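Local structure of putative 3-hydroxybutyryl-CoA dehydratase (Rhodopseudomonas palustris, 3HIN) at residues A[128-133]-A[188-193]; A[132-137]-A[195-200]. The protein probably acts as a lyase of the enoyl-CoA hydratase/isomerase (crotonase) family, adding water to or removing it from a coenzyme A thioester. All blocks are in the same frame, centred on the assembly; numbering follows the deposited sequence.

Contact 1 of 2, residues A[128-133]-A[188-193]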
loop_
_atom_site.group_PDB
_atom_site.type_symbol
_atom_site.label_atom_id
_atom_site.label_comp_id
_atom_site.label_asym_id
_atom_site.label_seq_id
_atom_site.Cartn_x
_atom_site.Cartn_y
_atom_site.Cartn_z
ATOM N N ALA A 128 -14.787 10.657 -11.212
ATOM C CA ALA A 128 -14.983 11.363 -12.481
ATOM C C ALA A 128 -13.684 12.061 -12.850
ATOM O O ALA A 128 -12.853 12.324 -11.978
ATOM C CB ALA A 128 -16.049 12.362 -12.348
ATOM N N HIS A 129 -13.515 12.358 -14.134
ATOM C CA HIS A 129 -12.323 13.047 -14.610
ATOM C C HIS A 129 -12.364 14.522 -14.454
ATOM O O HIS A 129 -11.340 15.129 -14.207
ATOM C CB HIS A 129 -12.076 12.705 -16.086
ATOM C CG HIS A 129 -12.039 11.252 -16.303
ATOM N ND1 HIS A 129 -12.974 10.585 -17.054
ATOM C CD2 HIS A 129 -11.254 10.302 -15.743
ATOM C CE1 HIS A 129 -12.732 9.286 -16.995
ATOM N NE2 HIS A 129 -11.692 9.093 -16.205
ATOM N N ILE A 130 -13.539 15.106 -14.677
ATOM C CA ILE A 130 -13.787 16.564 -14.519
ATOM C C ILE A 130 -15.045 16.742 -13.666
ATOM O O ILE A 130 -16.017 16.018 -13.813
ATOM C CB ILE A 130 -14.017 17.180 -15.870
ATOM C CG1 ILE A 130 -12.762 17.023 -16.752
ATOM C CG2 ILE A 130 -14.527 18.685 -15.828
ATOM C CD1 ILE A 130 -13.049 17.394 -18.207
ATOM N N ARG A 131 -15.043 17.735 -12.801
ATOM C CA ARG A 131 -16.212 18.032 -11.989
ATOM C C ARG A 131 -16.504 19.486 -12.306
ATOM O O ARG A 131 -15.549 20.306 -12.452
ATOM C CB ARG A 131 -15.879 17.820 -10.477
ATOM C CG ARG A 131 -15.809 16.366 -9.977
ATOM C CD ARG A 131 -14.878 16.187 -8.736
ATOM N NE ARG A 131 -13.505 16.507 -9.152
ATOM C CZ ARG A 131 -12.758 15.714 -9.935
ATOM N NH1 ARG A 131 -11.533 16.132 -10.364
ATOM N NH2 ARG A 131 -13.193 14.498 -10.300
ATOM N N VAL A 132 -17.804 19.812 -12.428
ATOM C CA VAL A 132 -18.284 21.168 -12.556
ATOM C C VAL A 132 -19.225 21.359 -11.372
ATOM O O VAL A 132 -20.147 20.525 -11.156
ATOM C CB VAL A 132 -19.072 21.410 -13.858
ATOM C CG1 VAL A 132 -19.339 22.876 -13.988
ATOM C CG2 VAL A 132 -18.307 20.940 -15.054
ATOM N N ALA A 133 -18.959 22.403 -10.593
ATOM C CA ALA A 133 -19.723 22.685 -9.397
ATOM C C ALA A 133 -20.532 23.978 -9.561
ATOM O O ALA A 133 -19.954 25.037 -9.868
ATOM C CB ALA A 133 -18.826 22.742 -8.162
ATOM N N SER A 188 -13.164 20.786 -7.620
ATOM C CA SER A 188 -13.677 20.830 -8.967
ATOM C C SER A 188 -12.779 21.655 -9.852
ATOM O O SER A 188 -12.156 22.635 -9.413
ATOM C CB SER A 188 -15.101 21.398 -9.012
ATOM O OG SER A 188 -15.159 22.822 -8.699
ATOM N N GLN A 189 -12.743 21.355 -11.124
ATOM C CA GLN A 189 -11.980 22.191 -12.000
ATOM C C GLN A 189 -12.806 23.358 -12.437
ATOM O O GLN A 189 -12.286 24.341 -12.856
ATOM C CB GLN A 189 -11.534 21.424 -13.213
ATOM C CG GLN A 189 -10.672 20.306 -12.902
ATOM C CD GLN A 189 -11.380 19.034 -12.993
ATOM O OE1 GLN A 189 -12.507 18.926 -12.597
ATOM N NE2 GLN A 189 -10.727 18.054 -13.526
ATOM N N TYR A 190 -14.109 23.252 -12.319
ATOM C CA TYR A 190 -14.933 24.389 -12.719
ATOM C C TYR A 190 -15.905 24.836 -11.612
ATOM O O TYR A 190 -16.468 24.015 -10.937
ATOM C CB TYR A 190 -15.777 24.050 -13.953
ATOM C CG TYR A 190 -14.974 23.762 -15.206
ATOM C CD1 TYR A 190 -14.698 24.795 -16.129
ATOM C CD2 TYR A 190 -14.491 22.477 -15.487
ATOM C CE1 TYR A 190 -13.952 24.547 -17.288
ATOM C CE2 TYR A 190 -13.739 22.232 -16.670
ATOM C CZ TYR A 190 -13.468 23.262 -17.522
ATOM O OH TYR A 190 -12.698 23.042 -18.649
ATOM N N LEU A 191 -16.191 26.137 -11.536
ATOM C CA LEU A 191 -17.323 26.586 -10.781
ATOM C C LEU A 191 -18.265 27.353 -11.709
ATOM O O LEU A 191 -17.831 28.237 -12.449
ATOM C CB LEU A 191 -16.865 27.495 -9.629
ATOM C CG LEU A 191 -17.905 28.275 -8.794
ATOM C CD1 LEU A 191 -18.706 27.356 -7.839
ATOM C CD2 LEU A 191 -17.081 29.250 -7.984
ATOM N N ILE A 192 -19.538 27.009 -11.665
ATOM C CA ILE A 192 -20.570 27.798 -12.318
ATOM C C ILE A 192 -21.340 28.548 -11.243
ATOM O O ILE A 192 -22.091 27.962 -10.479
ATOM C CB ILE A 192 -21.485 26.910 -13.164
ATOM C CG1 ILE A 192 -20.879 26.737 -14.549
ATOM C CG2 ILE A 192 -22.917 27.526 -13.303
ATOM C CD1 ILE A 192 -21.289 27.787 -15.569
ATOM N N GLU A 193 -21.120 29.858 -11.180
ATOM C CA GLU A 193 -21.759 30.690 -10.132
ATOM C C GLU A 193 -23.246 30.954 -10.428
ATOM O O GLU A 193 -24.074 31.023 -9.494
ATOM C CB GLU A 193 -21.008 32.032 -9.923
ATOM C CG GLU A 193 -19.684 31.888 -9.151
ATOM C CD GLU A 193 -18.529 32.606 -9.863
ATOM O OE1 GLU A 193 -18.541 33.856 -9.878
ATOM O OE2 GLU A 193 -17.625 31.921 -10.418
#
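Gln189 and Arg131 meet where two parallel strands of the crotonase fold, 130-134 and the outermost strand 190-192, begin to pair. The Gln189 amide extends the ladder backwards from its first bridge: OE1 accepts from Arg131 N at 2.8 Å, while NE2 donates to a lone pair of His129 O, which lies in the amide plane. Followed outward, the Arg131 side chain sets CB 3.9 Å from Ser188 CB. A bend at chi3 (-65°) then turns the guanidinium, whose NE makes a weak bond to Phe187 O. NH1 lies 3.7 Å from Gln189 OE1 without bonding to it; the guanidinium and amide planes are only 11° apart, although the side chains cross obliquely. At the tip, NH2 bonds to Ala128 O at 2.8 Å and to Ala125 O of the preceding helix. Were alanine to replace Arg131, Ala128 O would probably lose this donor, leaving the passage from helix to strand less firmly tied. Further along, Ile130 CG2 meets the edge of the Tyr190 ring, 3.7 Å from CE2, and Val132 CG1 touches Tyr190 CB. Ile192 N donates to Ala133 O at 2.7 Å. Tyr190 O takes two donors from opposite faces of its carbonyl plane, Ala133 N and Ser188 OG, the latter 2.9 Å away.

Contact 2 of 2, residues A[132-137]-A[195-200]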
loop_
_atom_site.group_PDB
_atom_site.type_symbol
_atom_site.label_atom_id
_atom_site.label_comp_id
_atom_site.label_asym_id
_atom_site.label_seq_id
_atom_site.Cartn_x
_atom_site.Cartn_y
_atom_site.Cartn_z
ATOM N N VAL A 132 -17.804 19.812 -12.428
ATOM C CA VAL A 132 -18.284 21.168 -12.556
ATOM C C VAL A 132 -19.225 21.359 -11.372
ATOM O O VAL A 132 -20.147 20.525 -11.156
ATOM C CB VAL A 132 -19.072 21.410 -13.858
ATOM C CG1 VAL A 132 -19.339 22.876 -13.988
ATOM C CG2 VAL A 132 -18.307 20.940 -15.054
ATOM N N ALA A 133 -18.959 22.403 -10.593
ATOM C CA ALA A 133 -19.723 22.685 -9.397
ATOM C C ALA A 133 -20.532 23.978 -9.561
ATOM O O ALA A 133 -19.954 25.037 -9.868
ATOM C CB ALA A 133 -18.826 22.742 -8.162
ATOM N N GLU A 134 -21.872 23.844 -9.421
ATOM C CA GLU A 134 -22.809 24.967 -9.153
ATOM C C GLU A 134 -22.593 25.618 -7.777
ATOM O O GLU A 134 -22.057 24.960 -6.880
ATOM C CB GLU A 134 -24.249 24.410 -9.096
ATOM C CG GLU A 134 -24.985 24.612 -10.295
ATOM C CD GLU A 134 -26.324 23.906 -10.319
ATOM O OE1 GLU A 134 -27.205 24.081 -9.436
ATOM O OE2 GLU A 134 -26.476 23.218 -11.326
ATOM N N ALA A 135 -23.081 26.853 -7.561
ATOM C CA ALA A 135 -22.843 27.495 -6.274
ATOM C C ALA A 135 -23.325 26.679 -5.059
ATOM O O ALA A 135 -22.739 26.788 -3.985
ATOM C CB ALA A 135 -23.470 28.864 -6.239
ATOM N N SER A 136 -24.395 25.881 -5.212
ATOM C CA SER A 136 -25.036 25.205 -4.065
ATOM C C SER A 136 -24.260 23.940 -3.624
ATOM O O SER A 136 -24.539 23.364 -2.558
ATOM C CB SER A 136 -26.466 24.798 -4.437
ATOM O OG SER A 136 -26.368 23.825 -5.499
ATOM N N ALA A 137 -23.274 23.514 -4.411
ATOM C CA ALA A 137 -22.610 22.214 -4.143
ATOM C C ALA A 137 -21.846 22.403 -2.855
ATOM O O ALA A 137 -21.274 23.497 -2.608
ATOM C CB ALA A 137 -21.685 21.831 -5.310
ATOM N N GLY A 195 -26.551 29.741 -13.091
ATOM C CA GLY A 195 -26.983 28.700 -13.980
ATOM C C GLY A 195 -26.343 27.379 -13.558
ATOM O O GLY A 195 -25.875 27.185 -12.400
ATOM N N SER A 196 -26.310 26.470 -14.512
ATOM C CA SER A 196 -26.448 25.113 -14.136
ATOM C C SER A 196 -25.210 24.238 -14.477
ATOM O O SER A 196 -24.628 24.312 -15.573
ATOM C CB SER A 196 -27.810 24.587 -14.624
ATOM O OG SER A 196 -27.664 23.637 -15.661
ATOM N N ALA A 197 -24.788 23.463 -13.478
ATOM C CA ALA A 197 -23.651 22.610 -13.659
ATOM C C ALA A 197 -23.955 21.619 -14.806
ATOM O O ALA A 197 -23.097 21.325 -15.629
ATOM C CB ALA A 197 -23.274 21.897 -12.320
ATOM N N TYR A 198 -25.207 21.171 -14.897
ATOM C CA TYR A 198 -25.604 20.236 -15.963
ATOM C C TYR A 198 -25.321 20.823 -17.344
ATOM O O TYR A 198 -24.712 20.175 -18.211
ATOM C CB TYR A 198 -27.104 19.879 -15.871
ATOM C CG TYR A 198 -27.573 19.053 -17.038
ATOM C CD1 TYR A 198 -27.387 17.646 -17.069
ATOM C CD2 TYR A 198 -28.180 19.671 -18.131
ATOM C CE1 TYR A 198 -27.806 16.888 -18.182
ATOM C CE2 TYR A 198 -28.623 18.949 -19.214
ATOM C CZ TYR A 198 -28.433 17.567 -19.260
ATOM O OH TYR A 198 -28.875 16.884 -20.391
ATOM N N ASP A 199 -25.783 22.045 -17.530
ATOM C CA ASP A 199 -25.609 22.769 -18.788
ATOM C C ASP A 199 -24.117 22.865 -19.080
ATOM O O ASP A 199 -23.678 22.503 -20.163
ATOM C CB ASP A 199 -26.259 24.144 -18.665
ATOM C CG ASP A 199 -27.795 24.099 -18.894
ATOM O OD1 ASP A 199 -28.337 23.081 -19.412
ATOM O OD2 ASP A 199 -28.470 25.118 -18.602
ATOM N N LYS A 200 -23.334 23.315 -18.105
ATOM C CA LYS A 200 -21.883 23.417 -18.322
ATOM C C LYS A 200 -21.291 22.020 -18.646
ATOM O O LYS A 200 -20.508 21.845 -19.596
ATOM C CB LYS A 200 -21.157 24.061 -17.128
ATOM C CG LYS A 200 -19.634 24.133 -17.346
ATOM C CD LYS A 200 -19.309 25.145 -18.505
ATOM C CE LYS A 200 -17.846 25.581 -18.511
ATOM N NZ LYS A 200 -17.519 26.499 -19.643
#
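Glu134 and Ala197 supply the polar half of this strand-to-helix contact, in which strand 130-134 meets the first turn of helix 197-208. Ala197 N donates to Glu134 OE2 over 2.7 Å at a nearly straight 162°, and the carboxylate receives it on the anti lone pair, away from its other oxygen. Extended beyond CG (chi2 172°), the glutamate reaches past the Gly195 carbonyl, whose O lies 3.4 Å from Glu134 CG. A second bond at the helix start is local: Ser196, the N-cap, accepts from Asp199 N through OG at 3.1 Å.

The remaining contacts are van der Waals packing. Ala197 CB rests 3.6 Å from Val132 O and, more loosely, 4.4 Å from Val132 CG1. That same CG1 meets the aliphatic stem of Lys200 at CG, 3.6 Å away, the two side chains crossing at about a right angle. A bend at chi2 (68°) turns the rest of the lysine away from the valine, and its NZ forms a salt bridge with Glu203.

Because the first amides of a helix lie at the positive end of its dipole, the Glu134 carboxylate would probably be favoured in its ionised form.

Overall arrangement
Contacts 1 and 2 lie with their centres 8 Å apart and both start from strand 130-134, sharing Val132 and Ala133. Along the chain this strand comes first; strand 190-192 and helix 197-208 follow one another more than fifty residues later. The returning chain thus adds a last parallel strand to the six-stranded mixed sheet, then turns into a helix that packs against it. The two contacts touch directly, Ile192 CG1 lying 3.7 Å from Lys200 CB. One strand therefore anchors two successive elements of the crotonase-like core, by edge pairing in 128-133/188-193 and by packing and helix-end bonding in 132-137/195-200.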